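Local coordinates for SusD-like carbohydrate binding protein BF1063 (Bacteroides fragilis NCTC 9343, PDB 3I4G) that probably binds carbohydrate at the outer membrane of the cell, as SusD-like proteins do, at residues 135-147 / 508-520. Numbering follows the deposited sequence.
Sequences YLASYFKNVPLVE and PTDYTWPIPQSEQ. With EDO (1,2-ethanediol), chain F.
Y139, F140 and W513 each set CG beside the backbone N and anti to the carbonyl carbon, with chi1 near -60° in all three. With these torsions the Y139 and W513 side chains run alongside each other, and their rings stack. F140 starts out from its backbone away from the 508-520 segment, but its ring end comes back onto W513. Y139, F140 and W513 thus form an aromatic cluster. The Y139 and W513 rings make an offset stack, with planes only 11° apart. CB of Y139 sits over the centre of the W513 six-membered ring in a CH-pi contact, 3.6 Å from its centroid. On its other face the Y139 ring meets CB of S138. F140 reaches a different part of the indole. The W513 edge, led by CE3, points at the F140 face in a T-shaped pair, with CE3 3.6 Å from F140 CZ. The planes are turned by 83°. P514 O lies at the F140 rim, in the ring plane, 3.3 Å from CE1. P516 CD packs obliquely against the same CE1.

The backbones are also joined directly. W513 N donates to Y139 O at 2.8 Å. A water donates to both F140 O and W513 O. K141 is the first residue to leave helical geometry, with a positive phi. Its side chain runs extended past T512, and NZ makes a weak bond to Y511 O at 3.3 Å. A second water accepts from K141 NZ and donates to Y511 O. Further along, I515 CD1 lies 3.8 Å from N142 O.

The contact joins the C-terminal end of helix 116-139 and the loop after it to the chain leading into helix 517-522. W513 NE1 bonds Y455 OH on helix 454-461. I515 and P516 rest on W92 of helix 86-109, while V143 packs on I166 of helix 163-180.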
loop_
_atom_site.group_PDB
_atom_site.type_symbol
_atom_site.label_atom_id
_atom_site.label_comp_id
_atom_site.label_asym_id
_atom_site.label_seq_id
_atom_site.Cartn_x
_atom_site.Cartn_y
_atom_site.Cartn_z
ATOM N N TYR A 135 11.314 3.037 4.096
ATOM C CA TYR A 135 10.091 3.591 4.658
ATOM C C TYR A 135 10.362 4.685 5.720
ATOM O O TYR A 135 9.711 5.718 5.716
ATOM C CB TYR A 135 9.202 2.482 5.219
ATOM C CG TYR A 135 8.627 1.550 4.199
ATOM C CD1 TYR A 135 7.618 1.978 3.351
ATOM C CD2 TYR A 135 9.037 0.238 4.098
ATOM C CE1 TYR A 135 7.096 1.122 2.399
ATOM C CE2 TYR A 135 8.531 -0.611 3.154
ATOM C CZ TYR A 135 7.560 -0.148 2.300
ATOM O OH TYR A 135 7.024 -1.003 1.366
ATOM N N LEU A 136 11.343 4.487 6.595
ATOM C CA LEU A 136 11.704 5.566 7.519
ATOM C C LEU A 136 12.055 6.847 6.786
ATOM O O LEU A 136 11.635 7.946 7.161
ATOM C CB LEU A 136 12.846 5.132 8.413
ATOM C CG LEU A 136 12.562 4.050 9.450
ATOM C CD1 LEU A 136 13.873 3.550 9.999
ATOM C CD2 LEU A 136 11.665 4.586 10.544
ATOM N N ALA A 137 12.881 6.726 5.761
ATOM C CA ALA A 137 13.308 7.862 4.938
ATOM C C ALA A 137 12.153 8.495 4.159
ATOM O O ALA A 137 12.213 9.676 3.866
ATOM C CB ALA A 137 14.413 7.428 3.925
ATOM N N SER A 138 11.123 7.715 3.831
ATOM C CA SER A 138 9.977 8.272 3.149
ATOM C C SER A 138 9.172 9.224 4.027
ATOM O O SER A 138 8.618 10.217 3.530
ATOM C CB SER A 138 9.056 7.148 2.670
ATOM O OG SER A 138 9.662 6.340 1.663
ATOM N N TYR A 139 9.103 8.949 5.327
ATOM C CA TYR A 139 8.163 9.645 6.192
ATOM C C TYR A 139 8.813 10.465 7.299
ATOM O O TYR A 139 8.470 11.641 7.469
ATOM C CB TYR A 139 7.166 8.618 6.758
ATOM C CG TYR A 139 6.389 7.875 5.666
ATOM C CD1 TYR A 139 5.616 8.579 4.759
ATOM C CD2 TYR A 139 6.440 6.511 5.550
ATOM C CE1 TYR A 139 4.923 7.923 3.773
ATOM C CE2 TYR A 139 5.737 5.833 4.570
ATOM C CZ TYR A 139 4.971 6.559 3.699
ATOM O OH TYR A 139 4.214 5.933 2.708
ATOM N N PHE A 140 9.720 9.863 8.078
ATOM C CA PHE A 140 10.470 10.623 9.076
ATOM C C PHE A 140 11.646 11.393 8.444
ATOM O O PHE A 140 12.086 12.412 8.968
ATOM C CB PHE A 140 11.016 9.692 10.153
ATOM C CG PHE A 140 9.978 8.958 10.952
ATOM C CD1 PHE A 140 9.319 9.566 12.011
ATOM C CD2 PHE A 140 9.687 7.634 10.683
ATOM C CE1 PHE A 140 8.419 8.881 12.783
ATOM C CE2 PHE A 140 8.753 6.953 11.458
ATOM C CZ PHE A 140 8.168 7.583 12.537
ATOM N N LYS A 141 12.189 10.864 7.349
ATOM C CA LYS A 141 13.211 11.496 6.505
ATOM C C LYS A 141 14.615 11.498 7.074
ATOM O O LYS A 141 15.482 10.864 6.483
ATOM C CB LYS A 141 12.784 12.907 6.054
ATOM C CG LYS A 141 11.459 12.826 5.274
ATOM C CD LYS A 141 11.174 14.001 4.458
ATOM C CE LYS A 141 9.898 13.748 3.672
ATOM N NZ LYS A 141 9.561 14.916 2.839
ATOM N N ASN A 142 14.848 12.195 8.182
ATOM C CA ASN A 142 16.189 12.340 8.755
ATOM C C ASN A 142 16.175 11.546 10.044
ATOM O O ASN A 142 15.559 11.949 11.009
ATOM C CB ASN A 142 16.482 13.818 8.972
ATOM C CG ASN A 142 16.176 14.639 7.746
ATOM O OD1 ASN A 142 16.667 14.368 6.655
ATOM N ND2 ASN A 142 15.331 15.675 7.920
ATOM N N VAL A 143 16.843 10.405 10.041
ATOM C CA VAL A 143 16.789 9.455 11.153
ATOM C C VAL A 143 18.146 8.803 11.338
ATOM O O VAL A 143 19.014 8.867 10.452
ATOM C CB VAL A 143 15.708 8.351 10.900
ATOM C CG1 VAL A 143 14.297 8.989 10.708
ATOM C CG2 VAL A 143 16.064 7.476 9.708
ATOM N N PRO A 144 18.395 8.173 12.490
ATOM C CA PRO A 144 19.659 7.459 12.646
ATOM C C PRO A 144 19.835 6.300 11.681
ATOM O O PRO A 144 18.903 5.489 11.480
ATOM C CB PRO A 144 19.595 6.922 14.081
ATOM C CG PRO A 144 18.666 7.899 14.770
ATOM C CD PRO A 144 17.619 8.197 13.751
ATOM N N LEU A 145 21.007 6.232 11.054
ATOM C CA LEU A 145 21.357 5.154 10.158
ATOM C C LEU A 145 22.267 4.233 10.954
ATOM O O LEU A 145 23.462 4.489 11.126
ATOM C CB LEU A 145 22.016 5.725 8.901
ATOM C CG LEU A 145 22.469 4.672 7.869
ATOM C CD1 LEU A 145 21.313 3.823 7.380
ATOM C CD2 LEU A 145 23.131 5.335 6.665
ATOM N N VAL A 146 21.675 3.194 11.508
ATOM C CA VAL A 146 22.359 2.240 12.371
ATOM C C VAL A 146 22.596 0.945 11.613
ATOM O O VAL A 146 21.676 0.281 11.126
ATOM C CB VAL A 146 21.544 1.950 13.603
ATOM C CG1 VAL A 146 22.281 0.936 14.521
ATOM C CG2 VAL A 146 21.238 3.267 14.349
ATOM N N GLU A 147 23.853 0.555 11.526
ATOM C CA GLU A 147 24.292 -0.673 10.862
ATOM C C GLU A 147 24.954 -1.672 11.795
ATOM O O GLU A 147 25.025 -2.853 11.497
ATOM C CB GLU A 147 25.291 -0.297 9.765
ATOM C CG GLU A 147 24.711 0.634 8.732
ATOM C CD GLU A 147 25.752 1.196 7.765
ATOM O OE1 GLU A 147 26.192 0.458 6.859
ATOM O OE2 GLU A 147 26.050 2.414 7.857
ATOM N N PRO A 508 4.459 23.109 4.801
ATOM C CA PRO A 508 5.131 21.839 4.558
ATOM C C PRO A 508 5.129 20.796 5.663
ATOM O O PRO A 508 5.583 19.689 5.424
ATOM C CB PRO A 508 6.592 22.293 4.388
ATOM C CG PRO A 508 6.719 23.389 5.404
ATOM C CD PRO A 508 5.410 24.115 5.353
ATOM N N THR A 509 4.649 21.139 6.840
ATOM C CA THR A 509 4.823 20.298 8.018
ATOM C C THR A 509 4.419 18.860 7.823
ATOM O O THR A 509 5.171 17.960 8.243
ATOM C CB THR A 509 4.020 20.898 9.185
ATOM O OG1 THR A 509 4.584 22.182 9.483
ATOM C CG2 THR A 509 4.064 20.032 10.458
ATOM N N ASP A 510 3.264 18.596 7.204
ATOM C CA ASP A 510 2.786 17.212 7.146
ATOM C C ASP A 510 3.449 16.363 6.072
ATOM O O ASP A 510 3.134 15.180 5.971
ATOM C CB ASP A 510 1.264 17.198 7.103
ATOM C CG ASP A 510 0.671 17.599 8.426
ATOM O OD1 ASP A 510 1.157 17.113 9.480
ATOM O OD2 ASP A 510 -0.255 18.423 8.439
ATOM N N TYR A 511 4.382 16.924 5.299
ATOM C CA TYR A 511 5.234 16.090 4.465
ATOM C C TYR A 511 6.284 15.316 5.264
ATOM O O TYR A 511 6.924 14.421 4.708
ATOM C CB TYR A 511 5.921 16.931 3.354
ATOM C CG TYR A 511 4.951 17.261 2.244
ATOM C CD1 TYR A 511 4.524 16.270 1.383
ATOM C CD2 TYR A 511 4.507 18.531 2.030
ATOM C CE1 TYR A 511 3.655 16.548 0.368
ATOM C CE2 TYR A 511 3.604 18.836 0.996
ATOM C CZ TYR A 511 3.212 17.818 0.172
ATOM O OH TYR A 511 2.301 18.041 -0.841
ATOM N N THR A 512 6.475 15.646 6.550
ATOM C CA THR A 512 7.460 14.944 7.368
ATOM C C THR A 512 6.813 14.571 8.700
ATOM O O THR A 512 6.194 15.431 9.369
ATOM C CB THR A 512 8.668 15.828 7.641
ATOM O OG1 THR A 512 9.242 16.288 6.409
ATOM C CG2 THR A 512 9.758 15.043 8.366
ATOM N N TRP A 513 6.940 13.320 9.114
ATOM C CA TRP A 513 6.456 12.911 10.427
ATOM C C TRP A 513 7.535 13.310 11.439
ATOM O O TRP A 513 8.711 13.126 11.167
ATOM C CB TRP A 513 6.258 11.407 10.520
ATOM C CG TRP A 513 5.279 10.786 9.576
ATOM C CD1 TRP A 513 4.417 11.393 8.714
ATOM C CD2 TRP A 513 4.994 9.390 9.502
ATOM N NE1 TRP A 513 3.660 10.443 8.050
ATOM C CE2 TRP A 513 3.986 9.200 8.533
ATOM C CE3 TRP A 513 5.495 8.276 10.185
ATOM C CZ2 TRP A 513 3.512 7.941 8.211
ATOM C CZ3 TRP A 513 5.064 7.057 9.845
ATOM C CH2 TRP A 513 4.068 6.884 8.883
ATOM N N PRO A 514 7.132 13.822 12.623
ATOM C CA PRO A 514 8.117 14.139 13.666
ATOM C C PRO A 514 8.712 12.865 14.269
ATOM O O PRO A 514 8.091 11.798 14.248
ATOM C CB PRO A 514 7.293 14.867 14.708
ATOM C CG PRO A 514 5.924 14.257 14.564
ATOM C CD PRO A 514 5.753 14.032 13.066
ATOM N N ILE A 515 9.923 12.970 14.805
ATOM C CA ILE A 515 10.496 11.898 15.547
ATOM C C ILE A 515 9.586 11.625 16.756
ATOM O O ILE A 515 9.155 12.565 17.408
ATOM C CB ILE A 515 11.899 12.306 16.059
ATOM C CG1 ILE A 515 12.889 12.631 14.936
ATOM C CG2 ILE A 515 12.489 11.182 16.936
ATOM C CD1 ILE A 515 13.172 11.500 13.994
ATOM N N PRO A 516 9.297 10.353 17.054
ATOM C CA PRO A 516 8.421 10.112 18.188
ATOM C C PRO A 516 8.931 10.759 19.477
ATOM O O PRO A 516 10.129 10.754 19.752
ATOM C CB PRO A 516 8.407 8.584 18.295
ATOM C CG PRO A 516 8.690 8.117 16.893
ATOM C CD PRO A 516 9.649 9.110 16.360
ATOM N N GLN A 517 7.994 11.279 20.260
ATOM C CA GLN A 517 8.321 12.058 21.451
ATOM C C GLN A 517 9.193 11.281 22.423
ATOM O O GLN A 517 10.116 11.863 23.020
ATOM C CB GLN A 517 7.048 12.508 22.176
ATOM C CG GLN A 517 7.277 13.503 23.283
ATOM C CD GLN A 517 7.822 14.800 22.760
ATOM O OE1 GLN A 517 7.206 15.426 21.879
ATOM N NE2 GLN A 517 8.971 15.231 23.301
ATOM N N SER A 518 8.930 9.993 22.589
ATOM C CA SER A 518 9.723 9.238 23.566
ATOM C C SER A 518 11.202 9.225 23.193
ATOM O O SER A 518 12.091 9.178 24.079
ATOM C CB SER A 518 9.206 7.813 23.688
ATOM O OG SER A 518 9.310 7.112 22.477
ATOM N N GLU A 519 11.475 9.215 21.889
ATOM C CA GLU A 519 12.849 9.130 21.391
ATOM C C GLU A 519 13.521 10.489 21.478
ATOM O O GLU A 519 14.711 10.558 21.803
ATOM C CB GLU A 519 12.840 8.510 19.986
ATOM C CG GLU A 519 12.115 7.155 19.953
ATOM C CD GLU A 519 12.507 6.211 21.093
ATOM O OE1 GLU A 519 13.687 5.798 21.134
ATOM O OE2 GLU A 519 11.670 5.896 21.982
ATOM N N GLN A 520 12.775 11.561 21.218
ATOM C CA GLN A 520 13.289 12.894 21.436
ATOM C C GLN A 520 13.653 13.077 22.909
ATOM O O GLN A 520 14.671 13.714 23.234
ATOM C CB GLN A 520 12.251 13.951 21.069
ATOM C CG GLN A 520 11.823 13.946 19.594
ATOM C CD GLN A 520 11.132 15.222 19.178
ATOM O OE1 GLN A 520 11.495 16.320 19.639
ATOM N NE2 GLN A 520 10.121 15.106 18.318
HETATM C C1 EDO F . 7.696 17.570 11.049
HETATM O O1 EDO F . 7.302 18.382 9.919
HETATM C C2 EDO F . 8.390 18.448 12.086
HETATM O O2 EDO F . 7.380 19.236 12.721
HETATM O O HOH W 1 11.380 13.634 11.342
HETATM O O HOH W 2 7.109 13.788 1.906
#